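Local atomic coordinates of BF1531-like N-terminal domain-containing protein (Bacteroides fragilis, PDB entry 3SLR), a protein that is of unknown function but, in this N-terminal part, holds a magnesium-binding phosphatase domain that probably hydrolyses ester bonds. Residues 288-293 against 304-309. Numbering follows the deposited sequence.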
loop_
_atom_site.group_PDB
_atom_site.type_symbol
_atom_site.label_atom_id
_atom_site.label_comp_id
_atom_site.label_asym_id
_atom_site.label_seq_id
_atom_site.Cartn_x
_atom_site.Cartn_y
_atom_site.Cartn_z
ATOM N N GLU A 288 -10.802 -11.588 29.664
ATOM C CA GLU A 288 -12.189 -12.014 29.853
ATOM C C GLU A 288 -13.107 -11.818 28.639
ATOM O O GLU A 288 -13.859 -12.725 28.297
ATOM C CB GLU A 288 -12.797 -11.382 31.106
ATOM C CG GLU A 288 -13.153 -12.410 32.169
ATOM C CD GLU A 288 -13.901 -11.806 33.335
ATOM O OE1 GLU A 288 -13.629 -10.629 33.670
ATOM O OE2 GLU A 288 -14.770 -12.502 33.904
ATOM N N PRO A 289 -13.040 -10.649 27.972
ATOM C CA PRO A 289 -13.915 -10.484 26.805
ATOM C C PRO A 289 -13.604 -11.488 25.698
ATOM O O PRO A 289 -14.534 -11.987 25.076
ATOM C CB PRO A 289 -13.622 -9.056 26.337
ATOM C CG PRO A 289 -13.089 -8.359 27.533
ATOM C CD PRO A 289 -12.312 -9.409 28.294
ATOM N N PHE A 290 -12.323 -11.780 25.458
ATOM C CA PHE A 290 -11.957 -12.800 24.481
ATOM C C PHE A 290 -12.599 -14.127 24.840
ATOM O O PHE A 290 -13.074 -14.857 23.969
ATOM C CB PHE A 290 -10.431 -12.983 24.410
ATOM C CG PHE A 290 -9.697 -11.794 23.857
ATOM C CD1 PHE A 290 -9.327 -10.741 24.682
ATOM C CD2 PHE A 290 -9.368 -11.728 22.508
ATOM C CE1 PHE A 290 -8.648 -9.641 24.176
ATOM C CE2 PHE A 290 -8.680 -10.636 21.992
ATOM C CZ PHE A 290 -8.323 -9.584 22.828
ATOM N N GLU A 291 -12.603 -14.430 26.134
ATOM C CA GLU A 291 -13.085 -15.714 26.634
ATOM C C GLU A 291 -14.610 -15.800 26.762
ATOM O O GLU A 291 -15.182 -16.855 26.502
ATOM C CB GLU A 291 -12.455 -16.021 27.998
ATOM C CG GLU A 291 -10.927 -16.044 28.003
ATOM C CD GLU A 291 -10.346 -16.069 29.412
ATOM O OE1 GLU A 291 -11.003 -15.552 30.345
ATOM O OE2 GLU A 291 -9.227 -16.596 29.589
ATOM N N ARG A 292 -15.257 -14.702 27.157
ATOM C CA ARG A 292 -16.671 -14.754 27.582
ATOM C C ARG A 292 -17.654 -14.049 26.641
ATOM O O ARG A 292 -18.832 -14.405 26.596
ATOM C CB ARG A 292 -16.854 -14.133 28.974
ATOM C CG ARG A 292 -15.894 -14.604 30.072
ATOM C CD ARG A 292 -16.367 -15.858 30.807
ATOM N NE ARG A 292 -17.721 -15.759 31.365
ATOM C CZ ARG A 292 -18.020 -15.329 32.591
ATOM N NH1 ARG A 292 -17.072 -14.921 33.422
ATOM N NH2 ARG A 292 -19.286 -15.300 32.989
ATOM N N ASN A 293 -17.187 -13.026 25.931
ATOM C CA ASN A 293 -18.069 -12.213 25.094
ATOM C C ASN A 293 -18.170 -12.755 23.665
ATOM O O ASN A 293 -17.217 -12.683 22.896
ATOM C CB ASN A 293 -17.621 -10.744 25.113
ATOM C CG ASN A 293 -18.645 -9.798 24.488
ATOM O OD1 ASN A 293 -19.298 -10.132 23.502
ATOM N ND2 ASN A 293 -18.774 -8.600 25.057
ATOM N N ALA A 304 -0.778 -14.259 19.620
ATOM C CA ALA A 304 0.461 -15.004 19.867
ATOM C C ALA A 304 1.114 -14.691 21.214
ATOM O O ALA A 304 1.621 -15.586 21.886
ATOM C CB ALA A 304 1.454 -14.761 18.738
ATOM N N VAL A 305 1.114 -13.419 21.595
ATOM C CA VAL A 305 1.687 -12.998 22.866
ATOM C C VAL A 305 0.739 -11.999 23.481
ATOM O O VAL A 305 0.398 -11.005 22.846
ATOM C CB VAL A 305 3.055 -12.306 22.678
ATOM C CG1 VAL A 305 3.709 -12.055 24.023
ATOM C CG2 VAL A 305 3.959 -13.149 21.786
ATOM N N PHE A 306 0.304 -12.268 24.709
ATOM C CA PHE A 306 -0.696 -11.434 25.363
ATOM C C PHE A 306 -0.085 -10.793 26.601
ATOM O O PHE A 306 0.164 -11.466 27.606
ATOM C CB PHE A 306 -1.919 -12.289 25.726
ATOM C CG PHE A 306 -3.185 -11.498 25.975
ATOM C CD1 PHE A 306 -3.290 -10.646 27.061
ATOM C CD2 PHE A 306 -4.278 -11.634 25.133
ATOM C CE1 PHE A 306 -4.459 -9.926 27.293
ATOM C CE2 PHE A 306 -5.453 -10.918 25.361
ATOM C CZ PHE A 306 -5.538 -10.060 26.436
ATOM N N VAL A 307 0.177 -9.493 26.524
ATOM C CA VAL A 307 0.810 -8.780 27.630
ATOM C C VAL A 307 -0.134 -7.727 28.176
ATOM O O VAL A 307 -0.441 -6.751 27.501
ATOM C CB VAL A 307 2.132 -8.096 27.197
ATOM C CG1 VAL A 307 2.752 -7.330 28.367
ATOM C CG2 VAL A 307 3.103 -9.120 26.653
ATOM N N ALA A 308 -0.627 -7.956 29.388
ATOM C CA ALA A 308 -1.467 -6.987 30.072
ATOM C C ALA A 308 -0.935 -6.812 31.487
ATOM O O ALA A 308 -0.953 -7.749 32.282
ATOM C CB ALA A 308 -2.930 -7.470 30.117
ATOM N N ASN A 309 -0.472 -5.607 31.794
ATOM C CA ASN A 309 -0.025 -5.282 33.137
ATOM C C ASN A 309 0.012 -3.779 33.265
ATOM O O ASN A 309 -0.462 -3.074 32.377
ATOM C CB ASN A 309 1.348 -5.893 33.431
ATOM C CG ASN A 309 2.420 -5.421 32.460
ATOM O OD1 ASN A 309 2.568 -4.230 32.212
ATOM N ND2 ASN A 309 3.168 -6.363 31.908
#
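Phe306 sets the rim of its ring against one face of the Phe290 ring, and this single aromatic pair carries the whole contact between the last turn of helix 283-292 and the strand 305-309. The bond from CA to CB of Phe306 points toward the helix segment, and CG anti to the backbone N (chi1 -161°) extends the ring in that direction, bringing its CE2 and CZ to Phe290. Ala286 and Lys287 of the helix and Val277 of the adjacent strand also touch this side chain. Near the tip, CE2 lies over the Phe290 face, 3.6 Å from Phe290 CE1 and 3.9 Å from Phe290 CD1; beside it, CZ of Phe306 stands 3.9 Å from the same Phe290 CE1. The planes meet at 82° with ring centroids 5.5 Å apart, an offset edge-to-face pair in which the edge sits toward the CE1 side of the face. In such a pair the slightly positive ring hydrogens point at the electron-rich face, which adds a weak electrostatic term to the apolar packing. Phenylalanine suits both places: the nearest CA atoms, those of Phe290 and Phe306, are 11.4 Å apart, and two long, flat, apolar side chains can bridge that gap. Phe290 is buried and also touches Leu300 in the connecting loop. On another side of the same helix, Arg292 NH1 lies 3.4 Å from Glu288 OE2 in a salt bridge. The pair of rings thus fastens helix to strand within the beta-alpha-beta unit 274-280, 283-292, 305-309, a crossover of the parallel sheet in the phosphatase domain, probably of the HAD type; the Phe306 side chain is about 10 Å from a bound magnesium ion.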